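Local coordinates for Sts-2 protein (Mus musculus, PDB 3D4I) that suppresses T-cell receptor signalling and carries, in the histidine phosphatase (PGM-like) domain described here, an acid-dependent phosphatase activity, at residues Thr6-Val14 and Met183-Met194; Ala75-Leu83 and Lys105-Leu113. All coordinates share one frame; numbering follows the deposited sequence.

Interaction 1: Thr6-Val14 and Met183-Met194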
loop_
_atom_site.group_PDB
_atom_site.type_symbol
_atom_site.label_atom_id
_atom_site.label_comp_id
_atom_site.label_asym_id
_atom_site.label_seq_id
_atom_site.Cartn_x
_atom_site.Cartn_y
_atom_site.Cartn_z
ATOM N N THR A 6 -5.641 35.260 11.549
ATOM C CA THR A 6 -6.231 34.132 12.273
ATOM C C THR A 6 -7.485 33.536 11.590
ATOM O O THR A 6 -7.804 32.359 11.782
ATOM C CB THR A 6 -6.530 34.519 13.749
ATOM O OG1 THR A 6 -7.348 35.696 13.790
ATOM C CG2 THR A 6 -5.227 34.793 14.500
ATOM N N ILE A 7 -8.177 34.341 10.784
ATOM C CA ILE A 7 -9.355 33.866 10.049
ATOM C C ILE A 7 -8.985 32.661 9.174
ATOM O O ILE A 7 -7.909 32.627 8.565
ATOM C CB ILE A 7 -10.018 34.990 9.200
ATOM C CG1 ILE A 7 -8.982 35.710 8.329
ATOM C CG2 ILE A 7 -10.755 35.988 10.108
ATOM C CD1 ILE A 7 -9.576 36.513 7.182
ATOM N N SER A 8 -9.865 31.664 9.129
ATOM C CA SER A 8 -9.602 30.456 8.344
ATOM C C SER A 8 -9.636 30.792 6.859
ATOM O O SER A 8 -10.318 31.738 6.445
ATOM C CB SER A 8 -10.604 29.347 8.694
ATOM O OG SER A 8 -11.920 29.861 8.687
ATOM N N ARG A 9 -8.889 30.028 6.058
ATOM C CA ARG A 9 -8.762 30.329 4.634
ATOM C C ARG A 9 -9.291 29.181 3.805
ATOM O O ARG A 9 -9.040 28.007 4.118
ATOM C CB ARG A 9 -7.301 30.606 4.267
ATOM C CG ARG A 9 -6.806 31.960 4.754
ATOM C CD ARG A 9 -5.291 32.081 4.678
ATOM N NE ARG A 9 -4.866 33.358 5.262
ATOM C CZ ARG A 9 -4.299 34.362 4.588
ATOM N NH1 ARG A 9 -4.039 34.250 3.292
ATOM N NH2 ARG A 9 -3.967 35.481 5.225
ATOM N N ARG A 10 -10.040 29.532 2.771
ATOM C CA ARG A 10 -10.482 28.586 1.768
ATOM C C ARG A 10 -9.285 27.868 1.125
ATOM O O ARG A 10 -8.296 28.505 0.745
ATOM C CB ARG A 10 -11.278 29.319 0.694
ATOM C CG ARG A 10 -12.286 28.432 0.041
ATOM C CD ARG A 10 -13.050 29.133 -1.013
ATOM N NE ARG A 10 -13.852 28.145 -1.720
ATOM C CZ ARG A 10 -14.578 28.389 -2.804
ATOM N NH1 ARG A 10 -14.601 29.603 -3.336
ATOM N NH2 ARG A 10 -15.271 27.392 -3.362
ATOM N N GLY A 11 -9.395 26.551 0.959
ATOM C CA GLY A 11 -8.314 25.777 0.337
ATOM C C GLY A 11 -8.769 24.952 -0.854
ATOM O O GLY A 11 -9.930 24.518 -0.919
ATOM N N ILE A 12 -7.850 24.744 -1.794
ATOM C CA ILE A 12 -8.064 23.853 -2.940
ATOM C C ILE A 12 -6.878 22.882 -2.948
ATOM O O ILE A 12 -5.729 23.310 -3.027
ATOM C CB ILE A 12 -8.130 24.624 -4.269
ATOM C CG1 ILE A 12 -9.505 25.297 -4.439
ATOM C CG2 ILE A 12 -7.826 23.691 -5.490
ATOM C CD1 ILE A 12 -10.552 24.367 -4.998
ATOM N N LEU A 13 -7.173 21.589 -2.816
ATOM C CA LEU A 13 -6.139 20.566 -2.674
ATOM C C LEU A 13 -6.292 19.619 -3.846
ATOM O O LEU A 13 -7.268 18.864 -3.936
ATOM C CB LEU A 13 -6.270 19.818 -1.336
ATOM C CG LEU A 13 -5.219 18.726 -1.057
ATOM C CD1 LEU A 13 -3.796 19.294 -1.025
ATOM C CD2 LEU A 13 -5.570 18.043 0.284
ATOM N N VAL A 14 -5.338 19.708 -4.763
ATOM C CA VAL A 14 -5.391 18.939 -5.990
ATOM C C VAL A 14 -4.563 17.707 -5.714
ATOM O O VAL A 14 -3.436 17.818 -5.225
ATOM C CB VAL A 14 -4.806 19.700 -7.186
ATOM C CG1 VAL A 14 -4.945 18.849 -8.461
ATOM C CG2 VAL A 14 -5.546 21.050 -7.377
ATOM N N MET A 183 -12.200 25.345 -13.098
ATOM C CA MET A 183 -11.754 25.818 -11.795
ATOM C C MET A 183 -12.488 27.109 -11.420
ATOM O O MET A 183 -12.872 27.281 -10.265
ATOM C CB MET A 183 -10.243 26.032 -11.763
ATOM C CG MET A 183 -9.411 24.705 -11.718
ATOM S SD MET A 183 -10.049 23.466 -10.547
ATOM C CE MET A 183 -9.688 24.200 -8.966
ATOM N N GLY A 184 -12.680 27.997 -12.398
ATOM C CA GLY A 184 -13.541 29.177 -12.211
ATOM C C GLY A 184 -14.916 28.849 -11.665
ATOM O O GLY A 184 -15.375 29.476 -10.698
ATOM N N GLN A 185 -15.594 27.877 -12.283
ATOM C CA GLN A 185 -16.925 27.453 -11.829
ATOM C C GLN A 185 -16.873 26.787 -10.455
ATOM O O GLN A 185 -17.740 27.017 -9.612
ATOM C CB GLN A 185 -17.600 26.540 -12.860
ATOM C CG GLN A 185 -18.841 25.808 -12.349
ATOM C CD GLN A 185 -19.700 25.187 -13.469
ATOM O OE1 GLN A 185 -19.973 25.827 -14.488
ATOM N NE2 GLN A 185 -20.142 23.941 -13.260
ATOM N N ILE A 186 -15.847 25.976 -10.225
ATOM C CA ILE A 186 -15.683 25.303 -8.943
ATOM C C ILE A 186 -15.562 26.326 -7.809
ATOM O O ILE A 186 -16.243 26.204 -6.790
ATOM C CB ILE A 186 -14.476 24.306 -8.966
ATOM C CG1 ILE A 186 -14.805 23.116 -9.879
ATOM C CG2 ILE A 186 -14.140 23.813 -7.569
ATOM C CD1 ILE A 186 -13.648 22.160 -10.106
ATOM N N ILE A 187 -14.732 27.345 -8.005
ATOM C CA ILE A 187 -14.534 28.375 -6.978
ATOM C C ILE A 187 -15.834 29.133 -6.662
ATOM O O ILE A 187 -16.113 29.453 -5.501
ATOM C CB ILE A 187 -13.376 29.349 -7.355
ATOM C CG1 ILE A 187 -12.053 28.596 -7.405
ATOM C CG2 ILE A 187 -13.274 30.528 -6.377
ATOM C CD1 ILE A 187 -11.851 27.635 -6.300
ATOM N N ASN A 188 -16.629 29.389 -7.696
ATOM C CA ASN A 188 -17.941 30.031 -7.531
ATOM C C ASN A 188 -19.092 29.086 -7.133
ATOM O O ASN A 188 -20.244 29.514 -7.048
ATOM C CB ASN A 188 -18.298 30.823 -8.785
ATOM C CG ASN A 188 -17.417 32.043 -8.979
ATOM O OD1 ASN A 188 -16.189 31.945 -9.067
ATOM N ND2 ASN A 188 -18.051 33.214 -9.056
ATOM N N THR A 189 -18.785 27.814 -6.876
ATOM C CA THR A 189 -19.805 26.857 -6.435
ATOM C C THR A 189 -20.405 27.332 -5.107
ATOM O O THR A 189 -21.636 27.399 -4.966
ATOM C CB THR A 189 -19.273 25.385 -6.383
ATOM O OG1 THR A 189 -19.227 24.854 -7.716
ATOM C CG2 THR A 189 -20.179 24.476 -5.538
ATOM N N CYS A 190 -19.532 27.681 -4.155
ATOM C CA CYS A 190 -19.929 28.280 -2.878
ATOM C C CYS A 190 -18.796 29.219 -2.419
ATOM O O CYS A 190 -17.944 28.812 -1.629
ATOM C CB CYS A 190 -20.195 27.191 -1.828
ATOM S SG CYS A 190 -21.464 25.928 -2.272
ATOM N N PRO A 191 -18.779 30.478 -2.927
ATOM C CA PRO A 191 -17.625 31.392 -2.816
ATOM C C PRO A 191 -17.346 31.951 -1.413
ATOM O O PRO A 191 -16.324 32.625 -1.215
ATOM C CB PRO A 191 -17.982 32.527 -3.782
ATOM C CG PRO A 191 -19.458 32.538 -3.804
ATOM C CD PRO A 191 -19.900 31.112 -3.649
ATOM N N GLN A 192 -18.244 31.673 -0.467
ATOM C CA GLN A 192 -18.063 32.035 0.945
ATOM C C GLN A 192 -17.432 30.902 1.780
ATOM O O GLN A 192 -16.977 31.130 2.902
ATOM C CB GLN A 192 -19.411 32.465 1.555
ATOM C CG GLN A 192 -19.608 33.971 1.713
ATOM C CD GLN A 192 -19.231 34.783 0.490
ATOM O OE1 GLN A 192 -19.963 34.809 -0.507
ATOM N NE2 GLN A 192 -18.095 35.475 0.567
ATOM N N ASP A 193 -17.403 29.694 1.222
ATOM C CA ASP A 193 -16.853 28.500 1.894
ATOM C C ASP A 193 -15.469 28.722 2.502
ATOM O O ASP A 193 -14.616 29.357 1.868
ATOM C CB ASP A 193 -16.777 27.341 0.900
ATOM C CG ASP A 193 -16.548 26.009 1.573
ATOM O OD1 ASP A 193 -17.011 25.821 2.717
ATOM O OD2 ASP A 193 -15.913 25.142 0.938
ATOM N N MET A 194 -15.240 28.199 3.711
ATOM C CA MET A 194 -13.934 28.376 4.376
ATOM C C MET A 194 -13.114 27.111 4.689
ATOM O O MET A 194 -12.092 27.176 5.392
ATOM C CB MET A 194 -14.053 29.301 5.600
ATOM C CG MET A 194 -14.341 30.742 5.197
ATOM S SD MET A 194 -14.859 31.868 6.511
ATOM C CE MET A 194 -13.476 33.020 6.528
HETATM O O HOH W 1 -13.360 25.315 -0.476
#

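Interaction 2: Ala75-Leu83 and Lys105-Leu113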
loop_
_atom_site.group_PDB
_atom_site.type_symbol
_atom_site.label_atom_id
_atom_site.label_comp_id
_atom_site.label_asym_id
_atom_site.label_seq_id
_atom_site.Cartn_x
_atom_site.Cartn_y
_atom_site.Cartn_z
ATOM N N ALA A 75 -4.604 5.713 -1.471
ATOM C CA ALA A 75 -5.740 6.623 -1.335
ATOM C C ALA A 75 -6.277 6.626 0.092
ATOM O O ALA A 75 -6.503 7.695 0.681
ATOM C CB ALA A 75 -6.865 6.230 -2.347
ATOM N N ARG A 76 -6.427 5.435 0.664
ATOM C CA ARG A 76 -6.879 5.312 2.048
ATOM C C ARG A 76 -5.892 5.912 3.054
ATOM O O ARG A 76 -6.299 6.546 4.054
ATOM C CB ARG A 76 -7.207 3.844 2.386
ATOM C CG ARG A 76 -8.433 3.235 1.628
ATOM C CD ARG A 76 -8.750 1.803 2.155
ATOM N NE ARG A 76 -10.027 1.255 1.645
ATOM C CZ ARG A 76 -10.284 -0.037 1.395
ATOM N NH1 ARG A 76 -9.354 -0.978 1.559
ATOM N NH2 ARG A 76 -11.499 -0.393 0.973
ATOM N N LEU A 77 -4.595 5.705 2.819
ATOM C CA LEU A 77 -3.557 6.254 3.701
ATOM C C LEU A 77 -3.580 7.788 3.715
ATOM O O LEU A 77 -3.502 8.425 4.780
ATOM C CB LEU A 77 -2.162 5.749 3.282
ATOM C CG LEU A 77 -1.017 5.892 4.299
ATOM C CD1 LEU A 77 -1.228 4.901 5.468
ATOM C CD2 LEU A 77 0.291 5.644 3.604
ATOM N N ALA A 78 -3.673 8.377 2.533
ATOM C CA ALA A 78 -3.898 9.831 2.391
ATOM C C ALA A 78 -5.170 10.340 3.098
ATOM O O ALA A 78 -5.124 11.363 3.779
ATOM C CB ALA A 78 -3.932 10.210 0.904
ATOM N N GLY A 79 -6.296 9.657 2.918
ATOM C CA GLY A 79 -7.555 10.030 3.592
ATOM C C GLY A 79 -7.423 9.993 5.116
ATOM O O GLY A 79 -7.872 10.901 5.823
ATOM N N GLU A 80 -6.811 8.930 5.620
ATOM C CA GLU A 80 -6.501 8.791 7.047
ATOM C C GLU A 80 -5.601 9.916 7.574
ATOM O O GLU A 80 -5.857 10.462 8.671
ATOM C CB GLU A 80 -5.889 7.417 7.326
ATOM C CG GLU A 80 -5.580 7.183 8.820
ATOM C CD GLU A 80 -4.749 5.931 9.008
ATOM O OE1 GLU A 80 -3.787 5.736 8.244
ATOM O OE2 GLU A 80 -5.068 5.146 9.907
ATOM N N ALA A 81 -4.577 10.291 6.805
ATOM C CA ALA A 81 -3.720 11.429 7.183
ATOM C C ALA A 81 -4.522 12.733 7.205
ATOM O O ALA A 81 -4.370 13.552 8.122
ATOM C CB ALA A 81 -2.513 11.555 6.246
ATOM N N LEU A 82 -5.383 12.924 6.203
ATOM C CA LEU A 82 -6.279 14.074 6.198
ATOM C C LEU A 82 -7.149 14.115 7.440
ATOM O O LEU A 82 -7.273 15.180 8.056
ATOM C CB LEU A 82 -7.139 14.129 4.928
ATOM C CG LEU A 82 -6.365 14.632 3.706
ATOM C CD1 LEU A 82 -7.071 14.247 2.401
ATOM C CD2 LEU A 82 -6.108 16.194 3.795
ATOM N N LEU A 83 -7.742 12.983 7.813
ATOM C CA LEU A 83 -8.471 12.909 9.097
ATOM C C LEU A 83 -7.593 13.341 10.278
ATOM O O LEU A 83 -8.006 14.192 11.084
ATOM C CB LEU A 83 -9.084 11.511 9.359
ATOM C CG LEU A 83 -10.021 11.420 10.575
ATOM C CD1 LEU A 83 -11.230 12.354 10.387
ATOM C CD2 LEU A 83 -10.484 9.989 10.838
ATOM N N LYS A 105 -13.473 8.305 -3.505
ATOM C CA LYS A 105 -14.264 7.496 -2.571
ATOM C C LYS A 105 -13.416 7.020 -1.386
ATOM O O LYS A 105 -13.828 7.135 -0.244
ATOM C CB LYS A 105 -14.902 6.295 -3.304
ATOM C CG LYS A 105 -15.667 5.282 -2.394
ATOM C CD LYS A 105 -16.082 4.022 -3.212
ATOM C CE LYS A 105 -17.036 3.087 -2.482
ATOM N NZ LYS A 105 -17.228 1.847 -3.309
ATOM N N HIS A 106 -12.223 6.488 -1.658
ATOM C CA HIS A 106 -11.387 5.925 -0.577
ATOM C C HIS A 106 -10.904 7.003 0.408
ATOM O O HIS A 106 -10.921 6.808 1.625
ATOM C CB HIS A 106 -10.219 5.123 -1.179
ATOM C CG HIS A 106 -10.648 3.849 -1.837
ATOM N ND1 HIS A 106 -11.331 2.855 -1.165
ATOM C CD2 HIS A 106 -10.482 3.402 -3.107
ATOM C CE1 HIS A 106 -11.576 1.856 -1.997
ATOM N NE2 HIS A 106 -11.079 2.169 -3.184
ATOM N N ILE A 107 -10.522 8.161 -0.115
ATOM C CA ILE A 107 -10.201 9.304 0.748
ATOM C C ILE A 107 -11.393 9.674 1.657
ATOM O O ILE A 107 -11.228 9.798 2.872
ATOM C CB ILE A 107 -9.746 10.533 -0.087
ATOM C CG1 ILE A 107 -8.400 10.262 -0.768
ATOM C CG2 ILE A 107 -9.666 11.800 0.772
ATOM C CD1 ILE A 107 -8.016 11.328 -1.792
ATOM N N LEU A 108 -12.579 9.843 1.065
ATOM C CA LEU A 108 -13.785 10.182 1.824
ATOM C C LEU A 108 -14.170 9.145 2.882
ATOM O O LEU A 108 -14.639 9.509 3.960
ATOM C CB LEU A 108 -14.965 10.413 0.884
ATOM C CG LEU A 108 -15.049 11.764 0.153
ATOM C CD1 LEU A 108 -15.995 11.603 -1.017
ATOM C CD2 LEU A 108 -15.542 12.874 1.096
ATOM N N GLU A 109 -14.001 7.859 2.566
ATOM C CA GLU A 109 -14.298 6.785 3.511
ATOM C C GLU A 109 -13.402 6.887 4.743
ATOM O O GLU A 109 -13.882 6.794 5.887
ATOM C CB GLU A 109 -14.225 5.418 2.831
ATOM C CG GLU A 109 -15.513 5.054 2.105
ATOM C CD GLU A 109 -15.382 3.816 1.212
ATOM O OE1 GLU A 109 -14.346 3.107 1.268
ATOM O OE2 GLU A 109 -16.327 3.558 0.443
ATOM N N GLU A 110 -12.124 7.179 4.525
ATOM C CA GLU A 110 -11.182 7.332 5.636
ATOM C C GLU A 110 -11.351 8.640 6.393
ATOM O O GLU A 110 -10.998 8.724 7.572
ATOM C CB GLU A 110 -9.744 7.199 5.162
ATOM C CG GLU A 110 -9.353 5.791 4.725
ATOM C CD GLU A 110 -9.419 4.773 5.834
ATOM O OE1 GLU A 110 -9.104 5.106 7.013
ATOM O OE2 GLU A 110 -9.817 3.635 5.516
ATOM N N LEU A 111 -11.880 9.656 5.711
ATOM C CA LEU A 111 -12.276 10.905 6.374
ATOM C C LEU A 111 -13.582 10.776 7.165
ATOM O O LEU A 111 -13.934 11.680 7.912
ATOM C CB LEU A 111 -12.495 12.000 5.327
ATOM C CG LEU A 111 -11.688 13.288 5.118
ATOM C CD1 LEU A 111 -10.799 13.747 6.305
ATOM C CD2 LEU A 111 -10.956 13.318 3.820
ATOM N N LYS A 112 -14.324 9.693 6.944
ATOM C CA LYS A 112 -15.661 9.471 7.512
ATOM C C LYS A 112 -16.722 10.437 6.967
ATOM O O LYS A 112 -17.739 10.729 7.629
ATOM C CB LYS A 112 -15.640 9.483 9.050
ATOM C CG LYS A 112 -14.781 8.392 9.652
ATOM C CD LYS A 112 -14.732 8.479 11.183
ATOM C CE LYS A 112 -13.489 7.766 11.746
ATOM N NZ LYS A 112 -13.119 6.557 10.964
ATOM N N LEU A 113 -16.505 10.870 5.733
ATOM C CA LEU A 113 -17.355 11.853 5.085
ATOM C C LEU A 113 -18.069 11.314 3.854
ATOM O O LEU A 113 -18.707 12.074 3.133
ATOM C CB LEU A 113 -16.512 13.089 4.718
ATOM C CG LEU A 113 -15.914 13.860 5.894
ATOM C CD1 LEU A 113 -15.020 14.974 5.337
ATOM C CD2 LEU A 113 -17.012 14.443 6.778
HETATM O O HOH W 2 -11.914 3.007 1.764
#

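Interaction 1: Thr6-Val14 and Met183-Met194
The CA atoms of Arg10 and Met194, 4.3 Å apart, are the nearest such pair across the contact, whereas the axes of strand 11-14 and helix 183-187 come no nearer than 11.6 Å and run at 137°. The side chain of Arg10 reaches from there to the helix end. Its CG is anti to the backbone N (chi1 -152°) and the chain stays extended to NE, passing over the backbone of Asp193, with CG 3.1 Å from Asp193 O. At the helix end NH1 donates to Ile187 O at 2.6 Å, in the carbonyl plane and on a lone pair, while NH2 adds a weak bond to the same oxygen at 3.1 Å. Cys190 O lies over one guanidinium face and Ile187 CD1 over the other. The positive charge here probably suits the C-terminal end of the helix. In this histidine phosphatase fold, residues 188-194 lead from helix 172-187 into strand 196-201, which runs parallel beside strand 11-16; the latter enters the family's Arg-His-Gly signature. A water in the guanidinium plane accepts from Arg10 NE and donates to Asp193 OD2 at 2.9 Å, an oxygen also hydrogen-bonded to Thr90 OG1. Two residues on, Ile12 CD1 packs on Ile187 CD1 at 3.7 Å, and Ile12 and Met183 meet tip to tip, CG2 to the CE methyl at 4.0 Å.

Interaction 2: Ala75-Leu83 and Lys105-Leu113
His106 opens the contact against Ala75 and Arg76, its CB lying 3.7 Å from Ala75 CB. The imidazole and the Arg76 guanidinium stand almost perpendicular, 88° apart, and a water lies in the plane of both groups at their edges. It accepts from Arg76 NE at 2.6 Å, shares a hydrogen bond with His106 ND1, and donates to Glu109 OE1 at 2.5 Å, bringing together three side chains from the two helices. At Ile107 the backbones draw together: its CA is only 4.0 Å from the CA of Gly79. Gly79 offers bare backbone, which lets the helix axes close to 7.3 Å at a crossing angle of -38°. Ile107 CG2 rests against both Gly79 CA and Leu82 CD1. Glu110 sets its CB over the Gly79-Glu80 peptide and its CG 3.2 Å from Arg76 O; the bend at chi2 (-63°) then carries the carboxylate across the aliphatic part of Arg76 at a slant, near that positive charge but without a salt bridge. Leu111 lays CD1 against the Leu82-Leu83 peptide, 3.5 Å from Leu83 N, with Leu82 CB beside it. Lys112, with positive phi, closes the helix in a Schellman motif, and its CE touches Leu83 CD2 at 3.8 Å. Beneath the pair lies the sheet: Leu82 rests on Leu13 and Ile107 on Ile15 of strand 11-16, while Leu111 reaches Val89 of strand 89-94. On another side of helix 69-85, Leu77 and Ala81 pack against Arg42 and Leu45 of the second subunit.

Strand 11-16 is common ground for both interactions, which address its two faces. In interaction 1, Ile12 faces helix 172-187; next to it, Leu13 turns to the helix pair of interaction 2 and meets Leu82, CD2 to CD2, at 4.0 Å. The centres lie about 20 Å apart. Interaction 1 sits toward the edge of the domain, where loops enter the sheet, and centres on one buried arginine, hydrogen-bonded to a helix-end carbonyl, beside a small apolar patch. Interaction 2 is a close helix-helix seam of apolar side chains and backbone, buried along its sheet side, with its charged groups and bridging water toward the outer rim. Of the two, interaction 2 alone adjoins the second subunit.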